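Local coordinates for protein type I modular polyketide synthase (Streptomyces albus subsp. albus, PDB 6IYR) that probably transfers an extender unit from malonyl-coenzyme A or a related acyl-CoA to the acyl carrier protein of module 8 of the salinomycin polyketide synthase, at residues E95-E98 / G99-A103; A432-L435 / T436-E440. All coordinates share one frame; numbering follows the deposited sequence.

Both contacts are local, between side chains of one continuous segment: contact 1 spans the start of helix 97-108, contact 2 the interior of helix 431-443. Contact 1 is at the surface, its centre about 30 Å from that of the chain, whereas contact 2 is partly buried, its centre about 14 Å from that of the chain. Their own centres are about 17 Å apart and their nearest atoms about 7 Å, so they do not touch, though E95 and L435 both touch L40, in the loop between strands 36-37 and 41-47. The chemistry follows the place: contact 1 relies on an aspartate cap and a direct salt bridge, contact 2 on leucine and phenylalanine packing with a water-linked polar cluster.

Contact 1 (E95-E98 / G99-A103); sequences EDRE and GFLTA
An N-cap begins helix 97-108, with D96 in the capping position and G99 as its partner. D96 OD1 accepts from G99 N at 2.7 Å, met nearly head-on to the C-O bond. A chi1 of 56°, with CG set between the backbone N and the carbonyl carbon, folds the carboxylate back over the first turn. The first backbone bond follows, F100 N to D96 O at 3.0 Å, and the F100 ring lies close to the same carbonyl and stacks on W43. R97 and L101, one turn apart, run side by side, and L101 CD2 sits over one face of the guanidinium, 3.9 Å from R97 CZ. E98 OE2, from the next residue, meets R97 NH1 at the guanidinium edge, a salt bridge of 3.0 Å on the anti side of the carboxylate; R97 NH2 is bound by R65 O of helix 50-65. E98 O takes two donors from opposite faces of its plane, T102 N at 3.1 Å and T102 OG1 at 3.2 Å. The D96 carboxylate thus supplies an acceptor to a first-turn amide, and its negative charge, close to the helix N-terminus, would interact favourably with the helix dipole, while R97 ties this turn to the neighbouring helix.

Contact 2 (A432-L435 / T436-E440); sequences ARFL and TSLAE
R433, S437 and E440 turn their polar ends toward one bridging water on one side of helix 431-443, while F434 and L435 both pack on L438 on another. The R433 chain leaves with CG anti to the backbone N (chi1 165°) and then bends at both chi2 and chi3, which turns the guanidinium along the helix toward its C-terminal end, where E440 lies. Its plane stands 76° from that of the E440 carboxylate, and R433 NH2 remains 4.2 Å from E440 OE2, too far for a salt bridge. The water closes the gap: it accepts from R433 NH2 at 2.6 Å in the guanidinium plane, and donates to E440 OE2 at 2.8 Å and to S437 OG at 2.7 Å. S437 OG is also bound to T423 O, and R433 NH1 forms a salt bridge with E428, so the cluster is tied to the loop before the helix. On the apolar side the F434 ring presents its edge to L438, F434 CD1 lying 3.9 Å from L438 CG. L435 CD2 comes within 4.1 Å of L438 CD1. W206 of helix 188-208 and L36 of strand 36-37 cover this side. Backbone bonds such as L438 N to F434 O, 2.8 Å, run through the turn. The whole is an amphipathic alpha-helix within the acyltransferase domain, its apolar side set against helix 188-208 and the chain around L36.

Contact 1 (E95-E98 / G99-A103)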
loop_
_atom_site.group_PDB
_atom_site.type_symbol
_atom_site.label_atom_id
_atom_site.label_comp_id
_atom_site.label_asym_id
_atom_site.label_seq_id
_atom_site.Cartn_x
_atom_site.Cartn_y
_atom_site.Cartn_z
ATOM N N GLU A 95 -21.362 0.708 15.476
ATOM C CA GLU A 95 -22.346 1.691 15.048
ATOM C C GLU A 95 -23.328 2.007 16.134
ATOM O O GLU A 95 -23.931 3.053 16.095
ATOM C CB GLU A 95 -23.148 1.157 13.867
ATOM C CG GLU A 95 -22.301 0.539 12.770
ATOM C CD GLU A 95 -23.038 0.418 11.447
ATOM O OE1 GLU A 95 -24.126 1.009 11.329
ATOM O OE2 GLU A 95 -22.540 -0.293 10.548
ATOM N N ASP A 96 -23.491 1.113 17.106
ATOM C CA ASP A 96 -24.437 1.336 18.200
ATOM C C ASP A 96 -24.009 0.731 19.532
ATOM O O ASP A 96 -23.082 -0.073 19.609
ATOM C CB ASP A 96 -25.804 0.787 17.805
ATOM C CG ASP A 96 -25.759 -0.669 17.420
ATOM O OD1 ASP A 96 -25.002 -1.447 18.021
ATOM O OD2 ASP A 96 -26.460 -1.037 16.475
ATOM N N ARG A 97 -24.786 1.034 20.560
ATOM C CA ARG A 97 -24.575 0.485 21.895
ATOM C C ARG A 97 -24.308 -1.001 21.908
ATOM O O ARG A 97 -23.408 -1.481 22.590
ATOM C CB ARG A 97 -25.802 0.772 22.764
ATOM C CG ARG A 97 -25.664 0.318 24.200
ATOM C CD ARG A 97 -26.794 0.836 25.090
ATOM N NE ARG A 97 -26.779 0.128 26.366
ATOM C CZ ARG A 97 -27.208 -1.123 26.521
ATOM N NH1 ARG A 97 -27.802 -1.756 25.517
ATOM N NH2 ARG A 97 -27.142 -1.700 27.712
ATOM N N GLU A 98 -25.154 -1.747 21.224
ATOM C CA GLU A 98 -25.118 -3.178 21.307
ATOM C C GLU A 98 -23.829 -3.686 20.639
ATOM O O GLU A 98 -23.188 -4.606 21.137
ATOM C CB GLU A 98 -26.374 -3.758 20.636
ATOM C CG GLU A 98 -27.687 -3.446 21.373
ATOM C CD GLU A 98 -28.018 -1.951 21.461
ATOM O OE1 GLU A 98 -28.025 -1.289 20.403
ATOM O OE2 GLU A 98 -28.326 -1.434 22.574
ATOM N N GLY A 99 -23.396 -3.002 19.579
ATOM C CA GLY A 99 -22.145 -3.353 18.889
ATOM C C GLY A 99 -20.935 -3.094 19.758
ATOM O O GLY A 99 -20.062 -3.950 19.880
ATOM N N PHE A 100 -20.926 -1.958 20.454
ATOM C CA PHE A 100 -19.887 -1.702 21.437
ATOM C C PHE A 100 -19.821 -2.734 22.538
ATOM O O PHE A 100 -18.733 -3.140 22.975
ATOM C CB PHE A 100 -20.064 -0.320 22.014
ATOM C CG PHE A 100 -19.699 0.749 21.063
ATOM C CD1 PHE A 100 -18.383 0.871 20.635
ATOM C CD2 PHE A 100 -20.671 1.535 20.473
ATOM C CE1 PHE A 100 -18.035 1.845 19.709
ATOM C CE2 PHE A 100 -20.338 2.472 19.513
ATOM C CZ PHE A 100 -19.017 2.629 19.129
ATOM N N LEU A 101 -20.980 -3.227 22.948
ATOM C CA LEU A 101 -20.998 -4.240 24.001
ATOM C C LEU A 101 -20.335 -5.524 23.528
ATOM O O LEU A 101 -19.516 -6.112 24.231
ATOM C CB LEU A 101 -22.453 -4.504 24.447
ATOM C CG LEU A 101 -22.948 -4.142 25.860
ATOM C CD1 LEU A 101 -22.142 -3.083 26.577
ATOM C CD2 LEU A 101 -24.429 -3.758 25.824
ATOM N N THR A 102 -20.759 -6.030 22.373
ATOM C CA THR A 102 -20.196 -7.235 21.824
ATOM C C THR A 102 -18.691 -7.097 21.639
ATOM O O THR A 102 -17.934 -8.015 21.940
ATOM C CB THR A 102 -20.839 -7.541 20.477
ATOM O OG1 THR A 102 -22.253 -7.631 20.659
ATOM C CG2 THR A 102 -20.291 -8.818 19.874
ATOM N N ALA A 103 -18.252 -5.946 21.146
ATOM C CA ALA A 103 -16.819 -5.755 20.874
ATOM C C ALA A 103 -16.013 -5.610 22.174
ATOM O O ALA A 103 -15.007 -6.285 22.353
ATOM C CB ALA A 103 -16.626 -4.533 19.992
#

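Contact 2 (A432-L435 / T436-E440)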
loop_
_atom_site.group_PDB
_atom_site.type_symbol
_atom_site.label_atom_id
_atom_site.label_comp_id
_atom_site.label_asym_id
_atom_site.label_seq_id
_atom_site.Cartn_x
_atom_site.Cartn_y
_atom_site.Cartn_z
ATOM N N ALA A 432 -15.239 1.258 6.537
ATOM C CA ALA A 432 -15.187 0.228 7.566
ATOM C C ALA A 432 -13.786 -0.345 7.599
ATOM O O ALA A 432 -13.187 -0.506 8.664
ATOM C CB ALA A 432 -16.193 -0.881 7.277
ATOM N N ARG A 433 -13.265 -0.696 6.428
ATOM C CA ARG A 433 -11.975 -1.362 6.391
ATOM C C ARG A 433 -10.871 -0.349 6.696
ATOM O O ARG A 433 -9.912 -0.618 7.415
ATOM C CB ARG A 433 -11.751 -2.038 5.046
ATOM C CG ARG A 433 -10.308 -2.444 4.786
ATOM C CD ARG A 433 -9.714 -3.327 5.878
ATOM N NE ARG A 433 -10.477 -4.550 6.034
ATOM C CZ ARG A 433 -10.253 -5.453 6.983
ATOM N NH1 ARG A 433 -11.032 -6.519 7.085
ATOM N NH2 ARG A 433 -9.251 -5.289 7.828
ATOM N N PHE A 434 -11.044 0.841 6.188
ATOM C CA PHE A 434 -10.040 1.856 6.383
ATOM C C PHE A 434 -9.926 2.151 7.873
ATOM O O PHE A 434 -8.840 2.131 8.420
ATOM C CB PHE A 434 -10.396 3.107 5.571
ATOM C CG PHE A 434 -9.188 3.926 5.135
ATOM C CD1 PHE A 434 -8.162 4.230 6.028
ATOM C CD2 PHE A 434 -9.114 4.455 3.863
ATOM C CE1 PHE A 434 -7.071 5.005 5.641
ATOM C CE2 PHE A 434 -8.029 5.228 3.474
ATOM C CZ PHE A 434 -7.002 5.491 4.359
ATOM N N LEU A 435 -11.056 2.344 8.553
ATOM C CA LEU A 435 -11.028 2.601 9.994
ATOM C C LEU A 435 -10.334 1.499 10.687
ATOM O O LEU A 435 -9.584 1.721 11.650
ATOM C CB LEU A 435 -12.445 2.687 10.586
ATOM C CG LEU A 435 -13.014 4.073 10.798
ATOM C CD1 LEU A 435 -14.414 3.960 11.401
ATOM C CD2 LEU A 435 -12.107 4.894 11.701
ATOM N N THR A 436 -10.608 0.270 10.296
ATOM C CA THR A 436 -9.926 -0.791 10.987
ATOM C C THR A 436 -8.421 -0.836 10.709
ATOM O O THR A 436 -7.611 -1.078 11.622
ATOM C CB THR A 436 -10.644 -2.161 10.982
ATOM O OG1 THR A 436 -9.727 -3.212 10.724
ATOM C CG2 THR A 436 -11.820 -2.226 10.104
ATOM N N SER A 437 -8.029 -0.363 9.534
ATOM C CA SER A 437 -6.601 -0.164 9.258
ATOM C C SER A 437 -5.980 0.934 10.106
ATOM O O SER A 437 -4.913 0.730 10.643
ATOM C CB SER A 437 -6.374 0.095 7.774
ATOM O OG SER A 437 -6.649 -1.108 7.054
ATOM N N LEU A 438 -6.629 2.090 10.198
ATOM C CA LEU A 438 -6.196 3.118 11.121
ATOM C C LEU A 438 -6.069 2.593 12.567
ATOM O O LEU A 438 -5.125 2.937 13.269
ATOM C CB LEU A 438 -7.157 4.290 11.108
ATOM C CG LEU A 438 -7.332 5.007 9.786
ATOM C CD1 LEU A 438 -8.530 5.934 9.905
ATOM C CD2 LEU A 438 -6.090 5.820 9.445
ATOM N N ALA A 439 -7.008 1.761 13.009
ATOM C CA ALA A 439 -6.954 1.215 14.372
ATOM C C ALA A 439 -5.742 0.357 14.599
ATOM O O ALA A 439 -5.100 0.450 15.645
ATOM C CB ALA A 439 -8.202 0.390 14.654
ATOM N N GLU A 440 -5.499 -0.587 13.698
ATOM C CA GLU A 440 -4.301 -1.422 13.797
ATOM C C GLU A 440 -3.079 -0.555 13.907
ATOM O O GLU A 440 -2.165 -0.827 14.689
ATOM C CB GLU A 440 -4.104 -2.287 12.569
ATOM C CG GLU A 440 -5.134 -3.362 12.394
ATOM C CD GLU A 440 -5.112 -3.919 10.995
ATOM O OE1 GLU A 440 -3.988 -4.117 10.464
ATOM O OE2 GLU A 440 -6.212 -4.096 10.430
HETATM O O HOH W 1 -7.320 -3.559 7.954
#